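Long-range contacts in 4-hydroxybutyrate coenzyme A transferase (Shewanella oneidensis, PDB 2OAS), which probably catalyses the transfer of coenzyme A between acyl-CoA thioesters and carboxylates such as 4-hydroxybutyrate and acetate: residues A[383-388]-A[405-410]; A[310-315]-A[361-366]. One frame throughout, in Å; residues are numbered along the deposited sequence.

Overall arrangement
Both contacts lie within the range of the C-terminal acetyl-CoA hydrolase/transferase domain, their centres 11 Å apart. Contact 1 sits partly at the surface: a hairpin at the edge of the six-stranded mixed sheet packs on the loop between helices 397-405 and 410-422, through apolar and aromatic groups. Contact 2 is more deeply buried and relies on backbone hydrogen bonds, which pair strands 309-311 and 363-364 of a smaller sheet; its Arg362 also reaches coenzyme A. Aliphatic packing joins the two: Ile363 CD1 meets Ile407 CG1 at 3.9 Å, Ile383 CD1 meets Val310 CG1, and Ile405 rests on Leu312.

Contact 1: residues A[383-388]-A[405-410]; sequences IVTEYG and INIAHP
Ile407 lies against the 383-388 hairpin, its CG2 pressed on the Gly388 backbone (3.4 Å to Gly388 C) and its CD1 on Ile383, 3.7 Å from Ile383 CG2. CG1 stands between the backbone N and the carbonyl carbon (chi1 64°), and the chain, extended beyond it, carries CD1 to Ile383 while CG2 stays on the glycine. The hairpin's turn, type I from Thr385 to Gly388, joins strands 382-385 and 388-391. Within the turn, Tyr387 meets the 408-410 end of the loop. Pro410 CD sits over one face of its ring in a CH-pi contact, 4.0 Å from the centroid, and Glu386 CG lies over the opposite face, near its rim. Ile407 O approaches near the ring plane, 3.6 Å from Tyr387 CD2. The tyrosine in turn points its edge at the face of His409 in an offset edge-to-face pair, planes at 86°. His409 is the N-cap of helix 410-422, where its ND1 is hydrogen-bonded to Asp411 N; this bond helps fix the imidazole that Tyr387 meets. Apolar and ring packing thus carry most of this contact, while a hydrogen bond from Ser353 N to Glu386 OE1 ties the hairpin to a neighbouring loop.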
ATOM      1  N   ILE A 383      15.993   3.301   4.951  1.00 29.54           N
ATOM      2  CA  ILE A 383      16.235   2.029   5.603  1.00 29.36           C
ATOM      3  C   ILE A 383      17.530   2.252   6.372  1.00 29.10           C
ATOM      4  O   ILE A 383      18.533   2.626   5.785  1.00 29.44           O
ATOM      5  CB  ILE A 383      16.396   0.897   4.586  1.00 29.94           C
ATOM      6  CG1 ILE A 383      15.022   0.540   4.023  1.00 30.82           C
ATOM      7  CG2 ILE A 383      17.029  -0.325   5.239  1.00 31.92           C
ATOM      8  CD1 ILE A 383      15.043  -0.589   3.054  1.00 33.04           C
ATOM      9  N   VAL A 384      17.494   2.065   7.689  1.00 30.08           N
ATOM     10  CA  VAL A 384      18.679   2.277   8.518  1.00 30.75           C
ATOM     11  C   VAL A 384      19.107   1.026   9.267  1.00 30.77           C
ATOM     12  O   VAL A 384      18.293   0.199   9.670  1.00 29.38           O
ATOM     13  CB  VAL A 384      18.467   3.372   9.572  1.00 29.52           C
ATOM     14  CG1 VAL A 384      18.108   4.682   8.923  1.00 30.47           C
ATOM     15  CG2 VAL A 384      17.373   2.949  10.517  1.00 32.49           C
ATOM     16  N   THR A 385      20.407   0.933   9.479  1.00 32.13           N
ATOM     17  CA  THR A 385      21.013  -0.186  10.168  1.00 33.91           C
ATOM     18  C   THR A 385      22.129   0.403  11.012  1.00 34.65           C
ATOM     19  O   THR A 385      22.437   1.597  10.903  1.00 34.44           O
ATOM     20  CB  THR A 385      21.594  -1.174   9.135  1.00 34.20           C
ATOM     21  OG1 THR A 385      20.524  -1.944   8.563  1.00 35.98           O
ATOM     22  CG2 THR A 385      22.597  -2.099   9.756  1.00 36.28           C
ATOM     23  N   GLU A 386      22.736  -0.423  11.859  1.00 35.65           N
ATOM     24  CA  GLU A 386      23.827   0.041  12.700  1.00 35.32           C
ATOM     25  C   GLU A 386      24.985   0.552  11.830  1.00 34.04           C
ATOM     26  O   GLU A 386      25.916   1.177  12.331  1.00 32.98           O
ATOM     27  CB  GLU A 386      24.308  -1.095  13.617  1.00 35.32           C
ATOM     28  CG  GLU A 386      24.972  -2.277  12.899  1.00 36.32           C
ATOM     29  CD  GLU A 386      24.091  -3.523  12.829  1.00 38.70           C
ATOM     30  OE1 GLU A 386      22.955  -3.429  12.320  1.00 36.75           O
ATOM     31  OE2 GLU A 386      24.547  -4.610  13.282  1.00 39.42           O
ATOM     32  N   TYR A 387      24.918   0.297  10.527  1.00 33.54           N
ATOM     33  CA  TYR A 387      25.984   0.728   9.628  1.00 34.60           C
ATOM     34  C   TYR A 387      25.633   1.925   8.754  1.00 34.74           C
ATOM     35  O   TYR A 387      26.380   2.260   7.838  1.00 36.36           O
ATOM     36  CB  TYR A 387      26.431  -0.450   8.748  1.00 35.27           C
ATOM     37  CG  TYR A 387      27.016  -1.610   9.538  1.00 37.09           C
ATOM     38  CD1 TYR A 387      28.272  -1.505  10.135  1.00 37.08           C
ATOM     39  CD2 TYR A 387      26.290  -2.785   9.743  1.00 36.07           C
ATOM     40  CE1 TYR A 387      28.785  -2.525  10.919  1.00 36.75           C
ATOM     41  CE2 TYR A 387      26.798  -3.820  10.532  1.00 36.02           C
ATOM     42  CZ  TYR A 387      28.046  -3.677  11.122  1.00 36.96           C
ATOM     43  OH  TYR A 387      28.548  -4.663  11.950  1.00 37.40           O
ATOM     44  N   GLY A 388      24.507   2.579   9.034  1.00 34.19           N
ATOM     45  CA  GLY A 388      24.130   3.735   8.241  1.00 34.32           C
ATOM     46  C   GLY A 388      22.725   3.695   7.667  1.00 34.57           C
ATOM     47  O   GLY A 388      21.923   2.824   7.996  1.00 34.15           O
ATOM     48  N   ILE A 405      23.510  -2.821   0.333  1.00 38.97           N
ATOM     49  CA  ILE A 405      24.662  -3.611   0.720  1.00 39.52           C
ATOM     50  C   ILE A 405      25.664  -2.765   1.518  1.00 39.85           C
ATOM     51  O   ILE A 405      26.522  -3.311   2.209  1.00 40.65           O
ATOM     52  CB  ILE A 405      25.385  -4.233  -0.492  1.00 40.16           C
ATOM     53  CG1 ILE A 405      26.032  -3.152  -1.325  1.00 42.29           C
ATOM     54  CG2 ILE A 405      24.398  -4.978  -1.370  1.00 39.62           C
ATOM     55  CD1 ILE A 405      26.779  -3.715  -2.493  1.00 46.56           C
ATOM     56  N   ASN A 406      25.554  -1.442   1.445  1.00 38.61           N
ATOM     57  CA  ASN A 406      26.467  -0.586   2.194  1.00 37.55           C
ATOM     58  C   ASN A 406      26.107  -0.478   3.672  1.00 36.16           C
ATOM     59  O   ASN A 406      26.934  -0.042   4.472  1.00 36.55           O
ATOM     60  CB  ASN A 406      26.541   0.818   1.597  1.00 39.65           C
ATOM     61  CG  ASN A 406      27.321   0.855   0.294  1.00 43.07           C
ATOM     62  OD1 ASN A 406      28.350   0.182   0.148  1.00 43.99           O
ATOM     63  ND2 ASN A 406      26.842   1.655  -0.662  1.00 43.04           N
ATOM     64  N   ILE A 407      24.884  -0.856   4.036  1.00 33.81           N
ATOM     65  CA  ILE A 407      24.482  -0.810   5.441  1.00 32.31           C
ATOM     66  C   ILE A 407      24.284  -2.232   5.964  1.00 30.99           C
ATOM     67  O   ILE A 407      23.904  -2.449   7.113  1.00 29.79           O
ATOM     68  CB  ILE A 407      23.175   0.021   5.665  1.00 30.61           C
ATOM     69  CG1 ILE A 407      21.994  -0.642   4.952  1.00 30.47           C
ATOM     70  CG2 ILE A 407      23.379   1.463   5.196  1.00 29.08           C
ATOM     71  CD1 ILE A 407      20.683   0.099   5.133  1.00 29.48           C
ATOM     72  N   ALA A 408      24.533  -3.207   5.105  1.00 31.94           N
ATOM     73  CA  ALA A 408      24.408  -4.602   5.507  1.00 33.12           C
ATOM     74  C   ALA A 408      25.671  -4.980   6.279  1.00 32.54           C
ATOM     75  O   ALA A 408      26.723  -4.376   6.085  1.00 31.04           O
ATOM     76  CB  ALA A 408      24.262  -5.489   4.276  1.00 32.29           C
ATOM     77  N   HIS A 409      25.580  -5.968   7.156  1.00 34.15           N
ATOM     78  CA  HIS A 409      26.760  -6.370   7.918  1.00 36.46           C
ATOM     79  C   HIS A 409      27.857  -6.783   6.939  1.00 36.85           C
ATOM     80  O   HIS A 409      27.608  -7.550   6.006  1.00 34.35           O
ATOM     81  CB  HIS A 409      26.422  -7.532   8.856  1.00 35.92           C
ATOM     82  CG  HIS A 409      27.495  -7.835   9.860  1.00 38.64           C
ATOM     83  ND1 HIS A 409      28.691  -8.436   9.523  1.00 38.02           N
ATOM     84  CD2 HIS A 409      27.539  -7.635  11.202  1.00 38.79           C
ATOM     85  CE1 HIS A 409      29.421  -8.596  10.614  1.00 37.87           C
ATOM     86  NE2 HIS A 409      28.746  -8.119  11.645  1.00 36.79           N
ATOM     87  N   PRO A 410      29.083  -6.272   7.141  1.00 38.05           N
ATOM     88  CA  PRO A 410      30.210  -6.599   6.264  1.00 39.43           C
ATOM     89  C   PRO A 410      30.459  -8.095   6.016  1.00 40.16           C
ATOM     90  O   PRO A 410      31.063  -8.458   5.013  1.00 39.46           O
ATOM     91  CB  PRO A 410      31.388  -5.890   6.937  1.00 39.13           C
ATOM     92  CG  PRO A 410      30.962  -5.801   8.378  1.00 39.41           C
ATOM     93  CD  PRO A 410      29.526  -5.434   8.270  1.00 38.37           C
TER

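Contact 2: residues A[310-315]-A[361-366]; sequences VDLTGQ and SRIASV. With COA (coenzyme A), chain C.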
ATOM      1  N   VAL A 310      14.672  -7.670   4.512  1.00 32.88           N
ATOM      2  CA  VAL A 310      14.605  -6.740   3.383  1.00 32.02           C
ATOM      3  C   VAL A 310      15.479  -7.234   2.231  1.00 32.26           C
ATOM      4  O   VAL A 310      16.628  -7.620   2.457  1.00 33.30           O
ATOM      5  CB  VAL A 310      15.115  -5.357   3.792  1.00 32.50           C
ATOM      6  CG1 VAL A 310      14.869  -4.378   2.673  1.00 29.94           C
ATOM      7  CG2 VAL A 310      14.436  -4.906   5.089  1.00 32.36           C
ATOM      8  N   ASP A 311      14.957  -7.208   1.004  1.00 31.17           N
ATOM      9  CA  ASP A 311      15.742  -7.659  -0.141  1.00 32.73           C
ATOM     10  C   ASP A 311      16.542  -6.517  -0.769  1.00 30.59           C
ATOM     11  O   ASP A 311      16.283  -5.348  -0.492  1.00 29.04           O
ATOM     12  CB  ASP A 311      14.845  -8.337  -1.199  1.00 34.69           C
ATOM     13  CG  ASP A 311      13.947  -7.358  -1.939  1.00 38.77           C
ATOM     14  OD1 ASP A 311      14.018  -6.141  -1.657  1.00 42.89           O
ATOM     15  OD2 ASP A 311      13.160  -7.803  -2.805  1.00 38.34           O
ATOM     16  N   LEU A 312      17.509  -6.852  -1.611  1.00 29.49           N
ATOM     17  CA  LEU A 312      18.349  -5.832  -2.230  1.00 27.99           C
ATOM     18  C   LEU A 312      17.565  -4.847  -3.060  1.00 27.88           C
ATOM     19  O   LEU A 312      18.125  -3.896  -3.594  1.00 27.39           O
ATOM     20  CB  LEU A 312      19.418  -6.478  -3.121  1.00 27.20           C
ATOM     21  CG  LEU A 312      20.465  -7.295  -2.368  1.00 27.60           C
ATOM     22  CD1 LEU A 312      21.437  -7.955  -3.333  1.00 26.91           C
ATOM     23  CD2 LEU A 312      21.189  -6.361  -1.409  1.00 27.71           C
ATOM     24  N   THR A 313      16.264  -5.043  -3.162  1.00 28.17           N
ATOM     25  CA  THR A 313      15.490  -4.153  -3.999  1.00 29.33           C
ATOM     26  C   THR A 313      14.658  -3.173  -3.175  1.00 28.91           C
ATOM     27  O   THR A 313      14.213  -2.140  -3.675  1.00 30.39           O
ATOM     28  CB  THR A 313      14.624  -4.997  -4.977  1.00 29.68           C
ATOM     29  OG1 THR A 313      14.446  -4.269  -6.182  1.00 35.35           O
ATOM     30  CG2 THR A 313      13.268  -5.343  -4.392  1.00 31.44           C
ATOM     31  N   GLY A 314      14.484  -3.495  -1.906  1.00 28.64           N
ATOM     32  CA  GLY A 314      13.706  -2.647  -1.042  1.00 28.71           C
ATOM     33  C   GLY A 314      12.390  -3.276  -0.620  1.00 29.44           C
ATOM     34  O   GLY A 314      11.597  -2.609   0.040  1.00 27.69           O
ATOM     35  N   GLN A 315      12.111  -4.526  -1.003  1.00 29.66           N
ATOM     36  CA  GLN A 315      10.851  -5.141  -0.565  1.00 30.39           C
ATOM     37  C   GLN A 315      10.993  -5.484   0.914  1.00 30.29           C
ATOM     38  O   GLN A 315      11.923  -6.165   1.313  1.00 31.49           O
ATOM     39  CB  GLN A 315      10.506  -6.403  -1.362  1.00 29.69           C
ATOM     40  CG  GLN A 315      10.290  -6.178  -2.860  1.00 27.00           C
ATOM     41  CD  GLN A 315       9.584  -7.351  -3.527  1.00 29.19           C
ATOM     42  OE1 GLN A 315       8.369  -7.496  -3.430  1.00 27.79           O
ATOM     43  NE2 GLN A 315      10.360  -8.209  -4.206  1.00 30.95           N
ATOM     44  N   SER A 361      21.524 -12.618   7.763  1.00 43.75           N
ATOM     45  CA  SER A 361      21.494 -11.232   7.323  1.00 41.91           C
ATOM     46  C   SER A 361      20.044 -10.811   7.094  1.00 41.10           C
ATOM     47  O   SER A 361      19.320 -11.466   6.344  1.00 40.81           O
ATOM     48  CB  SER A 361      22.288 -11.090   6.023  1.00 43.55           C
ATOM     49  OG  SER A 361      22.210  -9.776   5.503  1.00 43.55           O
ATOM     50  N   ARG A 362      19.613  -9.733   7.749  1.00 39.74           N
ATOM     51  CA  ARG A 362      18.245  -9.257   7.582  1.00 39.65           C
ATOM     52  C   ARG A 362      18.079  -8.685   6.175  1.00 39.80           C
ATOM     53  O   ARG A 362      16.979  -8.632   5.617  1.00 39.58           O
ATOM     54  CB  ARG A 362      17.905  -8.210   8.645  1.00 40.64           C
ATOM     55  CG  ARG A 362      17.880  -8.784  10.050  1.00 41.49           C
ATOM     56  CD  ARG A 362      16.940  -8.020  10.945  1.00 41.86           C
ATOM     57  NE  ARG A 362      16.874  -8.629  12.264  1.00 44.36           N
ATOM     58  CZ  ARG A 362      16.003  -8.292  13.210  1.00 44.15           C
ATOM     59  NH1 ARG A 362      16.034  -8.913  14.378  1.00 45.85           N
ATOM     60  NH2 ARG A 362      15.100  -7.345  12.998  1.00 42.20           N
ATOM     61  N   ILE A 363      19.195  -8.255   5.606  1.00 38.69           N
ATOM     62  CA  ILE A 363      19.202  -7.732   4.263  1.00 38.66           C
ATOM     63  C   ILE A 363      19.673  -8.884   3.393  1.00 39.00           C
ATOM     64  O   ILE A 363      20.871  -9.149   3.283  1.00 38.85           O
ATOM     65  CB  ILE A 363      20.174  -6.580   4.132  1.00 38.40           C
ATOM     66  CG1 ILE A 363      19.815  -5.501   5.146  1.00 39.53           C
ATOM     67  CG2 ILE A 363      20.151  -6.043   2.724  1.00 38.18           C
ATOM     68  CD1 ILE A 363      20.827  -4.404   5.228  1.00 42.47           C
ATOM     69  N   ALA A 364      18.711  -9.586   2.802  1.00 39.33           N
ATOM     70  CA  ALA A 364      18.988 -10.727   1.946  1.00 39.84           C
ATOM     71  C   ALA A 364      18.883 -10.308   0.497  1.00 40.19           C
ATOM     72  O   ALA A 364      18.208  -9.336   0.170  1.00 39.65           O
ATOM     73  CB  ALA A 364      17.992 -11.840   2.223  1.00 38.95           C
ATOM     74  N   SER A 365      19.553 -11.049  -0.377  1.00 39.50           N
ATOM     75  CA  SER A 365      19.508 -10.732  -1.790  1.00 40.25           C
ATOM     76  C   SER A 365      18.060 -10.867  -2.270  1.00 39.43           C
ATOM     77  O   SER A 365      17.606 -10.116  -3.128  1.00 38.55           O
ATOM     78  CB  SER A 365      20.415 -11.680  -2.569  1.00 41.38           C
ATOM     79  OG  SER A 365      20.001 -13.018  -2.380  1.00 44.99           O
ATOM     80  N   VAL A 366      17.335 -11.821  -1.703  1.00 39.41           N
ATOM     81  CA  VAL A 366      15.953 -12.016  -2.082  1.00 39.44           C
ATOM     82  C   VAL A 366      15.176 -12.496  -0.872  1.00 40.07           C
ATOM     83  O   VAL A 366      15.725 -13.144   0.020  1.00 41.51           O
ATOM     84  CB  VAL A 366      15.820 -13.050  -3.230  1.00 40.82           C
ATOM     85  CG1 VAL A 366      16.154 -14.443  -2.728  1.00 39.55           C
ATOM     86  CG2 VAL A 366      14.430 -13.010  -3.798  1.00 40.71           C
TER
HETATM   87  N1A COA C 501      15.554 -14.302   9.518  1.00 61.29           N
HETATM   88  C2A COA C 501      15.595 -15.340  10.546  1.00 61.98           C
HETATM   89  N3A COA C 501      15.270 -14.859  11.904  1.00 61.87           N
HETATM   90  C4A COA C 501      14.956 -13.447  12.189  1.00 62.27           C
HETATM   91  C5A COA C 501      14.904 -12.435  11.163  1.00 62.79           C
HETATM   92  C6A COA C 501      15.237 -12.890   9.793  1.00 61.78           C
HETATM   93  N6A COA C 501      15.230 -11.972   8.715  1.00 60.23           N
HETATM   94  N7A COA C 501      14.581 -11.205  11.714  1.00 62.96           N
HETATM   95  C8A COA C 501      14.409 -11.471  13.083  1.00 63.13           C
HETATM   96  N9A COA C 501      14.625 -12.832  13.399  1.00 63.18           N
HETATM   97  C1B COA C 501      14.555 -13.484  14.691  1.00 64.39           C
HETATM   98  C2B COA C 501      15.413 -12.942  15.876  1.00 65.05           C
HETATM   99  O2B COA C 501      16.457 -13.783  16.215  1.00 65.31           O
HETATM  100  C3B COA C 501      14.450 -12.679  17.033  1.00 66.26           C
HETATM  101  O3B COA C 501      14.873 -13.407  18.229  1.00 69.91           O
HETATM  102  P3B COA C 501      14.098 -13.353  19.609  1.00 72.29           P
HETATM  103  O7A COA C 501      13.908 -11.997  20.159  1.00 73.24           O
HETATM  104  O8A COA C 501      12.750 -13.973  19.435  1.00 72.41           O
HETATM  105  O9A COA C 501      14.824 -14.176  20.567  1.00 72.10           O
HETATM  106  C4B COA C 501      13.093 -13.042  16.561  1.00 64.41           C
HETATM  107  O4B COA C 501      13.171 -13.509  15.204  1.00 63.86           O
HETATM  108  C5B COA C 501      12.322 -11.690  16.871  1.00 62.82           C
HETATM  109  O5B COA C 501      12.838 -10.598  16.092  1.00 60.28           O
HETATM  110  P1A COA C 501      12.905  -8.997  16.528  1.00 59.48           P
HETATM  111  O1A COA C 501      13.622  -8.749  17.748  1.00 60.50           O
HETATM  112  O2A COA C 501      13.535  -8.148  15.447  1.00 59.13           O
HETATM  113  O3A COA C 501      11.371  -8.644  16.665  1.00 59.59           O
HETATM  114  P2A COA C 501      10.839  -7.230  17.038  1.00 60.33           P
HETATM  115  O4A COA C 501      10.060  -7.319  18.270  1.00 61.11           O
HETATM  116  O5A COA C 501      11.923  -6.288  17.249  1.00 59.29           O
HETATM  117  O6A COA C 501      10.085  -6.571  15.964  1.00 60.07           O
HETATM  118  CBP COA C 501       8.775  -6.472  13.804  1.00 57.18           C
HETATM  119  CCP COA C 501      10.223  -6.368  14.559  1.00 58.07           C
HETATM  120  CDP COA C 501       8.640  -8.011  14.083  1.00 56.31           C
HETATM  121  CEP COA C 501       8.922  -6.227  12.239  1.00 56.41           C
HETATM  122  CAP COA C 501       7.546  -5.610  14.565  1.00 56.44           C
HETATM  123  OAP COA C 501       8.031  -4.245  14.372  1.00 55.72           O
HETATM  124  C9P COA C 501       6.178  -5.725  13.883  1.00 55.69           C
HETATM  125  O9P COA C 501       5.331  -6.425  14.417  1.00 54.38           O
HETATM  126  N8P COA C 501       5.975  -4.995  12.684  1.00 56.32           N
HETATM  127  C7P COA C 501       4.827  -4.856  11.797  1.00 55.65           C
HETATM  128  C6P COA C 501       4.281  -3.403  11.544  1.00 55.85           C
HETATM  129  C5P COA C 501       3.330  -2.893  12.548  1.00 56.48           C
HETATM  130  O5P COA C 501       2.327  -2.262  12.195  1.00 57.13           O
HETATM  131  N4P COA C 501       3.663  -3.201  13.914  1.00 58.14           N
HETATM  132  C3P COA C 501       2.988  -2.903  15.169  1.00 59.42           C
HETATM  133  C2P COA C 501       2.555  -1.406  15.400  1.00 59.96           C
HETATM  134  S1P COA C 501       0.798  -1.228  15.821  1.00 60.53           S
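Val310 and Ile363 form a parallel beta bridge that puts strand 363-364 at the edge of a small mixed sheet, beside 309-311. In the usual parallel pattern, Val310 bonds to the two neighbours of Ile363. Its N donates to Arg362 O almost straight, at 2.7 Å. Its O accepts from Ala364 N in a more bent bond, with an angle of 134° at the hydrogen; Ile363 CA adds a CH contact to the same oxygen. Nearby, Ser361 OG donates to Ile363 O from above the carbonyl plane, and Ser365 O is bonded to the indole NE1 of Trp424.

After the bridge the chain turns back, and Asp311 holds the turn. Folded back over its own backbone (chi1 71°), the carboxylate gathers donors from the loop: OD1 takes Gln315 N at 2.6 Å, Gly314 N weakly and, less surely placed, Thr313 N, an arrangement that fits an Asx turn, while OD2 takes Gln315 NE2. The Gln315 amide also bonds Ala371 O and Val373 N of the second subunit, so this carboxylate helps position a group at the dimer interface.

Arg362 leads away from the strands to coenzyme A. An extended run from CG to NE carries its guanidinium to the phosphate oxygen O2A, and adenine C8A lies over one of its faces, toward the rim. Weak bonds from NE to Thr354 O and from NH2 to Ala307 O help orient the group. A methionine in its place would probably leave O2A without its guanidinium donors and the C8A edge of the adenine without its neighbour. Two donors of Arg362 converge on coenzyme A O2A, NH1 at 2.8 Å and NH2 at 3.0 Å.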